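Local atomic coordinates of abietadiene synthase, chloroplastic (Abies grandis, PDB entry 3S9V), a protein that belongs to the terpene synthase family and folds into a largely helical chain that includes an N-terminal terpene synthase domain and a metal binding domain. Residues Thr495-Thr500 and Thr534-Asp539; Met47-Thr52 and His265-Leu270; Lys31-Leu36 and Ala467-Asn472. All blocks are in the same frame, centred on the assembly; numbering follows the deposited sequence.

Contact 1 of 3, residues Thr495-Thr500 and Thr534-Asp539; sequences TDLNFT and TVILDD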
loop_
_atom_site.group_PDB
_atom_site.type_symbol
_atom_site.label_atom_id
_atom_site.label_comp_id
_atom_site.label_asym_id
_atom_site.label_seq_id
_atom_site.Cartn_x
_atom_site.Cartn_y
_atom_site.Cartn_z
ATOM N N THR A 495 35.290 11.669 19.324
ATOM C CA THR A 495 34.779 11.569 20.684
ATOM C C THR A 495 35.235 12.822 21.423
ATOM O O THR A 495 34.707 13.165 22.479
ATOM C CB THR A 495 35.349 10.330 21.410
ATOM O OG1 THR A 495 35.261 9.183 20.551
ATOM C CG2 THR A 495 34.566 10.059 22.687
ATOM N N ASP A 496 36.223 13.499 20.845
ATOM C CA ASP A 496 36.790 14.720 21.410
ATOM C C ASP A 496 35.875 15.930 21.232
ATOM O O ASP A 496 35.770 16.775 22.118
ATOM C CB ASP A 496 38.142 15.001 20.757
ATOM C CG ASP A 496 39.148 13.889 20.997
ATOM O OD1 ASP A 496 40.136 13.811 20.234
ATOM O OD2 ASP A 496 38.955 13.101 21.952
ATOM N N LEU A 497 35.220 16.009 20.079
ATOM C CA LEU A 497 34.312 17.112 19.780
ATOM C C LEU A 497 33.265 17.257 20.880
ATOM O O LEU A 497 32.517 16.323 21.162
ATOM C CB LEU A 497 33.617 16.870 18.438
ATOM C CG LEU A 497 34.533 16.571 17.249
ATOM C CD1 LEU A 497 33.689 16.332 16.008
ATOM C CD2 LEU A 497 35.497 17.723 17.037
ATOM N N ASN A 498 33.209 18.433 21.492
ATOM C CA ASN A 498 32.260 18.678 22.567
ATOM C C ASN A 498 31.113 19.587 22.155
ATOM O O ASN A 498 30.267 19.936 22.980
ATOM C CB ASN A 498 32.986 19.284 23.769
ATOM C CG ASN A 498 33.800 20.510 23.400
ATOM O OD1 ASN A 498 33.280 21.471 22.832
ATOM N ND2 ASN A 498 35.089 20.481 23.721
ATOM N N PHE A 499 31.081 19.974 20.884
ATOM C CA PHE A 499 30.022 20.853 20.394
ATOM C C PHE A 499 28.948 20.084 19.641
ATOM O O PHE A 499 27.995 20.674 19.128
ATOM C CB PHE A 499 30.597 21.930 19.478
ATOM C CG PHE A 499 31.350 21.385 18.304
ATOM C CD1 PHE A 499 32.699 21.068 18.415
ATOM C CD2 PHE A 499 30.707 21.173 17.089
ATOM C CE1 PHE A 499 33.399 20.549 17.331
ATOM C CE2 PHE A 499 31.397 20.653 15.998
ATOM C CZ PHE A 499 32.745 20.341 16.118
ATOM N N THR A 500 29.104 18.767 19.572
ATOM C CA THR A 500 28.130 17.935 18.881
ATOM C C THR A 500 27.960 16.576 19.556
ATOM O O THR A 500 28.939 15.934 19.949
ATOM C CB THR A 500 28.524 17.726 17.398
ATOM O OG1 THR A 500 27.475 17.018 16.724
ATOM C CG2 THR A 500 29.826 16.936 17.286
ATOM N N THR A 534 27.476 16.677 8.118
ATOM C CA THR A 534 26.644 17.863 7.933
ATOM C C THR A 534 26.121 18.291 9.307
ATOM O O THR A 534 25.867 19.469 9.538
ATOM C CB THR A 534 25.453 17.614 6.967
ATOM O OG1 THR A 534 24.603 16.581 7.482
ATOM C CG2 THR A 534 25.962 17.201 5.609
ATOM N N VAL A 535 25.983 17.332 10.220
ATOM C CA VAL A 535 25.509 17.628 11.572
ATOM C C VAL A 535 26.613 18.306 12.374
ATOM O O VAL A 535 26.375 19.314 13.041
ATOM C CB VAL A 535 25.069 16.345 12.315
ATOM C CG1 VAL A 535 24.954 16.610 13.817
ATOM C CG2 VAL A 535 23.737 15.874 11.769
ATOM N N ILE A 536 27.816 17.744 12.295
ATOM C CA ILE A 536 28.987 18.265 12.994
ATOM C C ILE A 536 29.327 19.687 12.539
ATOM O O ILE A 536 29.537 20.582 13.366
ATOM C CB ILE A 536 30.227 17.350 12.752
ATOM C CG1 ILE A 536 30.035 16.000 13.454
ATOM C CG2 ILE A 536 31.492 18.023 13.251
ATOM C CD1 ILE A 536 31.135 14.997 13.135
ATOM N N LEU A 537 29.387 19.891 11.225
ATOM C CA LEU A 537 29.707 21.204 10.680
ATOM C C LEU A 537 28.571 22.188 10.938
ATOM O O LEU A 537 28.801 23.387 11.110
ATOM C CB LEU A 537 30.006 21.101 9.181
ATOM C CG LEU A 537 31.235 20.245 8.845
ATOM C CD1 LEU A 537 31.533 20.312 7.354
ATOM C CD2 LEU A 537 32.428 20.742 9.629
ATOM N N ASP A 538 27.347 21.677 10.979
ATOM C CA ASP A 538 26.196 22.527 11.244
ATOM C C ASP A 538 26.357 23.116 12.643
ATOM O O ASP A 538 26.111 24.305 12.855
ATOM C CB ASP A 538 24.903 21.716 11.184
ATOM C CG ASP A 538 23.672 22.588 11.206
ATOM O OD1 ASP A 538 22.557 22.043 11.345
ATOM O OD2 ASP A 538 23.816 23.821 11.076
ATOM N N ASP A 539 26.762 22.280 13.599
ATOM C CA ASP A 539 26.956 22.747 14.969
ATOM C C ASP A 539 28.162 23.687 15.030
ATOM O O ASP A 539 28.139 24.701 15.731
ATOM C CB ASP A 539 27.176 21.571 15.934
ATOM C CG ASP A 539 25.949 20.676 16.069
ATOM O OD1 ASP A 539 24.809 21.194 16.023
ATOM O OD2 ASP A 539 26.126 19.448 16.242
#

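Contact 2 of 3, residues Met47-Thr52 and His265-Leu270; sequences MGYGET and HYPLDL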
loop_
_atom_site.group_PDB
_atom_site.type_symbol
_atom_site.label_atom_id
_atom_site.label_comp_id
_atom_site.label_asym_id
_atom_site.label_seq_id
_atom_site.Cartn_x
_atom_site.Cartn_y
_atom_site.Cartn_z
ATOM N N MET A 47 -0.305 -17.027 -13.322
ATOM C CA MET A 47 -1.482 -16.168 -13.296
ATOM C C MET A 47 -2.195 -16.075 -14.638
ATOM O O MET A 47 -1.581 -15.775 -15.664
ATOM C CB MET A 47 -1.106 -14.772 -12.806
ATOM C CG MET A 47 -1.170 -14.642 -11.294
ATOM S SD MET A 47 -0.349 -13.194 -10.666
ATOM C CE MET A 47 0.410 -13.871 -9.194
ATOM N N GLY A 48 -3.496 -16.355 -14.615
ATOM C CA GLY A 48 -4.307 -16.296 -15.818
ATOM C C GLY A 48 -5.585 -15.534 -15.519
ATOM O O GLY A 48 -5.538 -14.325 -15.293
ATOM N N TYR A 49 -6.723 -16.225 -15.511
ATOM C CA TYR A 49 -7.983 -15.562 -15.202
ATOM C C TYR A 49 -8.271 -15.578 -13.708
ATOM O O TYR A 49 -9.249 -14.986 -13.247
ATOM C CB TYR A 49 -9.138 -16.196 -15.975
ATOM C CG TYR A 49 -9.125 -15.820 -17.437
ATOM C CD1 TYR A 49 -8.889 -16.777 -18.421
ATOM C CD2 TYR A 49 -9.350 -14.496 -17.838
ATOM C CE1 TYR A 49 -8.879 -16.434 -19.769
ATOM C CE2 TYR A 49 -9.341 -14.139 -19.184
ATOM C CZ TYR A 49 -9.106 -15.116 -20.145
ATOM O OH TYR A 49 -9.092 -14.781 -21.481
ATOM N N GLY A 50 -7.417 -16.263 -12.952
ATOM C CA GLY A 50 -7.592 -16.291 -11.515
ATOM C C GLY A 50 -7.652 -17.652 -10.857
ATOM O O GLY A 50 -8.278 -18.581 -11.364
ATOM N N GLU A 51 -6.994 -17.761 -9.708
ATOM C CA GLU A 51 -6.990 -18.996 -8.947
ATOM C C GLU A 51 -7.861 -18.823 -7.715
ATOM O O GLU A 51 -7.684 -17.881 -6.941
ATOM C CB GLU A 51 -5.566 -19.364 -8.525
ATOM C CG GLU A 51 -4.724 -19.900 -9.662
ATOM C CD GLU A 51 -5.370 -21.092 -10.338
ATOM O OE1 GLU A 51 -5.788 -22.028 -9.617
ATOM O OE2 GLU A 51 -5.458 -21.093 -11.587
ATOM N N THR A 52 -8.808 -19.732 -7.538
ATOM C CA THR A 52 -9.700 -19.670 -6.396
ATOM C C THR A 52 -10.304 -21.043 -6.145
ATOM O O THR A 52 -10.094 -21.982 -6.912
ATOM C CB THR A 52 -10.828 -18.628 -6.626
ATOM O OG1 THR A 52 -11.645 -18.536 -5.455
ATOM C CG2 THR A 52 -11.692 -19.026 -7.800
ATOM N N HIS A 265 -17.621 -16.145 -8.532
ATOM C CA HIS A 265 -17.425 -15.012 -9.439
ATOM C C HIS A 265 -16.148 -15.230 -10.235
ATOM O O HIS A 265 -15.140 -15.709 -9.707
ATOM C CB HIS A 265 -17.375 -13.689 -8.671
ATOM C CG HIS A 265 -16.571 -13.749 -7.411
ATOM N ND1 HIS A 265 -16.813 -12.919 -6.339
ATOM C CD2 HIS A 265 -15.543 -14.551 -7.043
ATOM C CE1 HIS A 265 -15.972 -13.208 -5.362
ATOM N NE2 HIS A 265 -15.190 -14.194 -5.764
ATOM N N TYR A 266 -16.206 -14.899 -11.518
ATOM C CA TYR A 266 -15.075 -15.091 -12.411
ATOM C C TYR A 266 -15.290 -14.216 -13.641
ATOM O O TYR A 266 -16.426 -13.890 -13.982
ATOM C CB TYR A 266 -14.998 -16.567 -12.833
ATOM C CG TYR A 266 -13.596 -17.100 -13.018
ATOM C CD1 TYR A 266 -12.705 -17.164 -11.944
ATOM C CD2 TYR A 266 -13.148 -17.516 -14.272
ATOM C CE1 TYR A 266 -11.390 -17.625 -12.118
ATOM C CE2 TYR A 266 -11.835 -17.982 -14.457
ATOM C CZ TYR A 266 -10.968 -18.031 -13.375
ATOM O OH TYR A 266 -9.687 -18.486 -13.555
ATOM N N PRO A 267 -14.197 -13.788 -14.296
ATOM C CA PRO A 267 -12.817 -14.100 -13.901
ATOM C C PRO A 267 -12.334 -13.164 -12.785
ATOM O O PRO A 267 -13.098 -12.322 -12.293
ATOM C CB PRO A 267 -12.039 -13.929 -15.209
ATOM C CG PRO A 267 -12.799 -12.830 -15.908
ATOM C CD PRO A 267 -14.245 -13.202 -15.654
ATOM N N LEU A 268 -11.071 -13.300 -12.391
ATOM C CA LEU A 268 -10.517 -12.475 -11.318
ATOM C C LEU A 268 -9.117 -11.964 -11.653
ATOM O O LEU A 268 -8.324 -11.663 -10.760
ATOM C CB LEU A 268 -10.469 -13.303 -10.029
ATOM C CG LEU A 268 -11.814 -13.863 -9.543
ATOM C CD1 LEU A 268 -11.590 -14.796 -8.362
ATOM C CD2 LEU A 268 -12.740 -12.713 -9.145
ATOM N N ASP A 269 -8.836 -11.851 -12.948
ATOM C CA ASP A 269 -7.531 -11.439 -13.449
ATOM C C ASP A 269 -6.937 -10.105 -12.995
ATOM O O ASP A 269 -5.728 -10.013 -12.800
ATOM C CB ASP A 269 -7.523 -11.503 -14.982
ATOM C CG ASP A 269 -8.648 -10.696 -15.615
ATOM O OD1 ASP A 269 -8.493 -10.282 -16.786
ATOM O OD2 ASP A 269 -9.689 -10.485 -14.959
ATOM N N LEU A 270 -7.756 -9.073 -12.832
ATOM C CA LEU A 270 -7.220 -7.779 -12.405
ATOM C C LEU A 270 -7.045 -7.756 -10.891
ATOM O O LEU A 270 -6.066 -7.217 -10.354
ATOM C CB LEU A 270 -8.152 -6.643 -12.825
ATOM C CG LEU A 270 -8.558 -6.515 -14.296
ATOM C CD1 LEU A 270 -9.221 -5.163 -14.487
ATOM C CD2 LEU A 270 -7.338 -6.631 -15.207
#

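Contact 3 of 3, residues Lys31-Leu36 and Ala467-Asn472; sequences KRIETL and AKLDFN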
loop_
_atom_site.group_PDB
_atom_site.type_symbol
_atom_site.label_atom_id
_atom_site.label_comp_id
_atom_site.label_asym_id
_atom_site.label_seq_id
_atom_site.Cartn_x
_atom_site.Cartn_y
_atom_site.Cartn_z
ATOM N N LYS A 31 19.178 -20.999 0.993
ATOM C CA LYS A 31 18.674 -21.885 -0.045
ATOM C C LYS A 31 17.153 -21.816 -0.038
ATOM O O LYS A 31 16.516 -21.830 -1.090
ATOM C CB LYS A 31 19.122 -23.325 0.206
ATOM C CG LYS A 31 18.550 -24.329 -0.787
ATOM C CD LYS A 31 18.802 -25.755 -0.328
ATOM C CE LYS A 31 18.130 -26.765 -1.245
ATOM N NZ LYS A 31 18.318 -28.162 -0.761
ATOM N N ARG A 32 16.579 -21.745 1.157
ATOM C CA ARG A 32 15.136 -21.666 1.301
ATOM C C ARG A 32 14.633 -20.393 0.613
ATOM O O ARG A 32 13.598 -20.408 -0.058
ATOM C CB ARG A 32 14.756 -21.666 2.788
ATOM C CG ARG A 32 13.254 -21.588 3.067
ATOM C CD ARG A 32 12.459 -22.671 2.319
ATOM N NE ARG A 32 11.073 -22.745 2.786
ATOM C CZ ARG A 32 10.079 -23.338 2.127
ATOM N NH1 ARG A 32 10.306 -23.918 0.956
ATOM N NH2 ARG A 32 8.852 -23.344 2.638
ATOM N N ILE A 33 15.379 -19.300 0.783
ATOM C CA ILE A 33 15.042 -18.016 0.178
ATOM C C ILE A 33 15.045 -18.157 -1.342
ATOM O O ILE A 33 14.155 -17.654 -2.029
ATOM C CB ILE A 33 16.066 -16.922 0.604
ATOM C CG1 ILE A 33 15.832 -16.540 2.069
ATOM C CG2 ILE A 33 15.961 -15.695 -0.308
ATOM C CD1 ILE A 33 16.841 -15.560 2.619
ATOM N N GLU A 34 16.047 -18.852 -1.865
ATOM C CA GLU A 34 16.145 -19.058 -3.301
ATOM C C GLU A 34 14.949 -19.894 -3.775
ATOM O O GLU A 34 14.336 -19.604 -4.806
ATOM C CB GLU A 34 17.465 -19.764 -3.628
ATOM C CG GLU A 34 17.738 -19.963 -5.120
ATOM C CD GLU A 34 19.213 -20.242 -5.421
ATOM O OE1 GLU A 34 19.788 -21.175 -4.815
ATOM O OE2 GLU A 34 19.792 -19.522 -6.270
ATOM N N THR A 35 14.618 -20.923 -3.003
ATOM C CA THR A 35 13.507 -21.804 -3.330
ATOM C C THR A 35 12.204 -21.017 -3.390
ATOM O O THR A 35 11.469 -21.086 -4.374
ATOM C CB THR A 35 13.372 -22.928 -2.278
ATOM O OG1 THR A 35 14.582 -23.690 -2.245
ATOM C CG2 THR A 35 12.214 -23.853 -2.619
ATOM N N LEU A 36 11.923 -20.269 -2.331
ATOM C CA LEU A 36 10.712 -19.472 -2.268
ATOM C C LEU A 36 10.594 -18.521 -3.451
ATOM O O LEU A 36 9.515 -18.357 -4.023
ATOM C CB LEU A 36 10.679 -18.692 -0.956
ATOM C CG LEU A 36 10.360 -19.565 0.259
ATOM C CD1 LEU A 36 10.703 -18.844 1.554
ATOM C CD2 LEU A 36 8.888 -19.921 0.223
ATOM N N ALA A 467 9.200 -13.048 3.280
ATOM C CA ALA A 467 9.287 -11.700 3.840
ATOM C C ALA A 467 10.050 -11.682 5.169
ATOM O O ALA A 467 10.806 -10.747 5.453
ATOM C CB ALA A 467 7.887 -11.129 4.044
ATOM N N LYS A 468 9.841 -12.707 5.991
ATOM C CA LYS A 468 10.515 -12.779 7.277
ATOM C C LYS A 468 11.989 -13.147 7.106
ATOM O O LYS A 468 12.874 -12.495 7.672
ATOM C CB LYS A 468 9.807 -13.786 8.189
ATOM C CG LYS A 468 8.409 -13.352 8.608
ATOM C CD LYS A 468 7.779 -14.336 9.589
ATOM C CE LYS A 468 6.445 -13.819 10.101
ATOM N NZ LYS A 468 5.769 -14.811 10.985
ATOM N N LEU A 469 12.253 -14.181 6.318
ATOM C CA LEU A 469 13.626 -14.607 6.082
ATOM C C LEU A 469 14.446 -13.487 5.444
ATOM O O LEU A 469 15.599 -13.260 5.811
ATOM C CB LEU A 469 13.650 -15.842 5.169
ATOM C CG LEU A 469 13.232 -17.185 5.782
ATOM C CD1 LEU A 469 13.072 -18.237 4.696
ATOM C CD2 LEU A 469 14.279 -17.625 6.797
ATOM N N ASP A 470 13.847 -12.781 4.493
ATOM C CA ASP A 470 14.550 -11.714 3.793
ATOM C C ASP A 470 14.768 -10.505 4.692
ATOM O O ASP A 470 15.835 -9.887 4.656
ATOM C CB ASP A 470 13.779 -11.305 2.529
ATOM C CG ASP A 470 14.609 -10.429 1.585
ATOM O OD1 ASP A 470 15.734 -10.837 1.217
ATOM O OD2 ASP A 470 14.132 -9.336 1.202
ATOM N N PHE A 471 13.764 -10.177 5.502
ATOM C CA PHE A 471 13.873 -9.037 6.401
ATOM C C PHE A 471 14.968 -9.233 7.438
ATOM O O PHE A 471 15.725 -8.302 7.729
ATOM C CB PHE A 471 12.544 -8.777 7.104
ATOM C CG PHE A 471 12.550 -7.556 7.976
ATOM C CD1 PHE A 471 13.059 -7.609 9.269
ATOM C CD2 PHE A 471 12.051 -6.343 7.499
ATOM C CE1 PHE A 471 13.068 -6.474 10.078
ATOM C CE2 PHE A 471 12.056 -5.199 8.296
ATOM C CZ PHE A 471 12.565 -5.265 9.591
ATOM N N ASN A 472 15.058 -10.434 8.001
ATOM C CA ASN A 472 16.086 -10.711 9.002
ATOM C C ASN A 472 17.471 -10.810 8.363
ATOM O O ASN A 472 18.459 -10.378 8.951
ATOM C CB ASN A 472 15.766 -11.998 9.773
ATOM C CG ASN A 472 14.533 -11.854 10.646
ATOM O OD1 ASN A 472 14.255 -10.774 11.173
ATOM N ND2 ASN A 472 13.794 -12.944 10.815
#

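Contact 1 of 3, residues Thr495-Thr500 and Thr534-Asp539
Thr500 and Asp539 join the loop between helices 461-491 and 504-514 to helix 521-541, within the all-helical metal binding domain of the terpene synthases. Asp539 is the second aspartate of an Asp-Asp-Leu-Tyr-Asp sequence, matching the DDXXD motif that this family generally uses for metals; Asp538 is the first. The hydroxyl OG1 of Thr500 donates to OD2 of Asp539 over 2.8 Å, meeting that oxygen nearly along its C-O bond. Thr500 can reach it because OG1 stands anti to the backbone N (chi1 -174°). This rotation leaves CG2 between the backbone N and the carbonyl carbon, 4.0 Å from CG1 of Ile536 and above one face of the Phe499 ring, near its rim.

CG of Phe499 lies between its backbone N and carbonyl carbon (chi1 57°), which turns a ring edge to the helix. At that edge CE2 lies 3.2 Å from the carbonyl O of Ile536 and CD2 lies 3.7 Å from CB of Asp539. Ring and carboxylate planes are 81° apart. CG2 of Ile536 makes the shortest apolar contacts of that residue, 3.8 Å from CE2 of Phe499 and 3.9 Å from CD1 of Leu497, and the Leu497 and Ile536 side chains cross at about a right angle. Leu497 also touches Ile574 on helix 570-594. Beside the carboxylate, O of Phe499 approaches CB of Asp539 to 3.4 Å.

Contact 2 of 3, residues Met47-Thr52 and His265-Leu270
Gly48 meets the start of helix 269-282 through its carbonyl: O of Gly48 lies 3.5 Å from CB of Asp269 and is also hydrogen-bonded by Arg273, whose NH1 donates to the O of Asp269 as well. Tyr49 comes next, its CB 3.6 Å from CE2 of Tyr266, while CB and the ring atom CD2 both pack 3.8 Å from CB of Pro267. The Tyr49 ring continues to an edge-to-face pairing with Phe253. The O of Tyr49 accepts a hydrogen bond from N of Leu268 at 2.6 Å, nearly in line with the C=O bond, the N-H...O angle being 164°. Leu268, the N-cap residue, follows Pro267 and its cis peptide bond.

In three-domain plant terpene synthases the gamma domain is inserted after the first helix of the beta domain; here the chain appears to leave at 47-52 and return near 265-270, two crossings side by side, consistent with that insertion.

Gly50, at positive phi (126°), presents its O to the hydroxyl of Tyr266, which donates over 2.6 Å in the carbonyl plane, on a lone pair (C=O...O angle 126°). That oxygen sits at the edge of the Tyr266 ring, whereas CB of Pro267 lies above one face, toward the rim. The carboxylate of Glu51 forms a salt bridge with Lys257. Thr52, its OG1 bonded to O of Met454, brings CG2 to 4.3 Å from CD1 of Leu268.

Contact 3 of 3, residues Lys31-Leu36 and Ala467-Asn472
Leu469 is the residue most deeply engaged here, pushing its side chain into the face of helix 29-46 formed by Arg32, Ile33 and Leu36. CB of Leu469 lies 3.9 Å from CG1 of Ile33, whereas CD1 of Leu469 reaches 3.7 Å from CG of Arg32 and 4.0 Å from CD1 of Leu36, with Ile33 somewhat farther off. Its CG stands anti to the carbonyl carbon (chi1 -74°), which sets CG toward the opposing helix, and the extended second torsion carries CD1 on. Since Arg32 and Leu36 are one turn apart on the same helix, the methyl is held from two successive turns, and both side chains cross Leu469 at about a right angle.

Ile33, second in buried surface, slides past Leu469 in the opposite direction. Its CD1 runs on to 4.1 Å from the carbonyl O of Leu469, close to the backbone of the other helix, and Ile33 also touches Leu466 and Lys473. This is an apolar helix-helix crossing with no hydrogen bond between the two segments: the axes of segments 31-36 and 467-472 approach to 10.1 Å at a signed angle of -133°. It sets the N-terminal helix against helix 461-491, the long helix leading toward the metal binding domain.

Arg32 contributes only its aliphatic portion to Leu469. The chain bends at its second torsion (chi2 53°), and the guanidinium group is anchored by a salt bridge from NE to OE1 of Glu465. One face of that group has CD2 of Leu36 over its centre, 4.1 Å above the plane. The carboxylate of Asp470 is engaged outside the contact, OD2 in a salt bridge with NH1 of Arg287, while CD1 of Ile33 comes within 4.5 Å of the backbone N of Asp470.

Contacts 2 and 3 are the closer pair but do not touch, with centres 27 Å apart and nearest atoms about 11 Å apart; contact 1 is remote, its centre 40 Å from that of contact 3 and 59 Å from that of contact 2. Two helices connect them: helix 29-46 carries one side of contact 3 and leads into the loop of contact 2, and helix 461-491 carries the other side of contact 3 and leads into the loop of contact 1. In sequence, contact 2 is nested within the loop closed by contact 3, and contact 1 follows both. Helix 29-46 and the loop after it therefore make their contacts well away from helix 521-541, which carries the DDXXD motif.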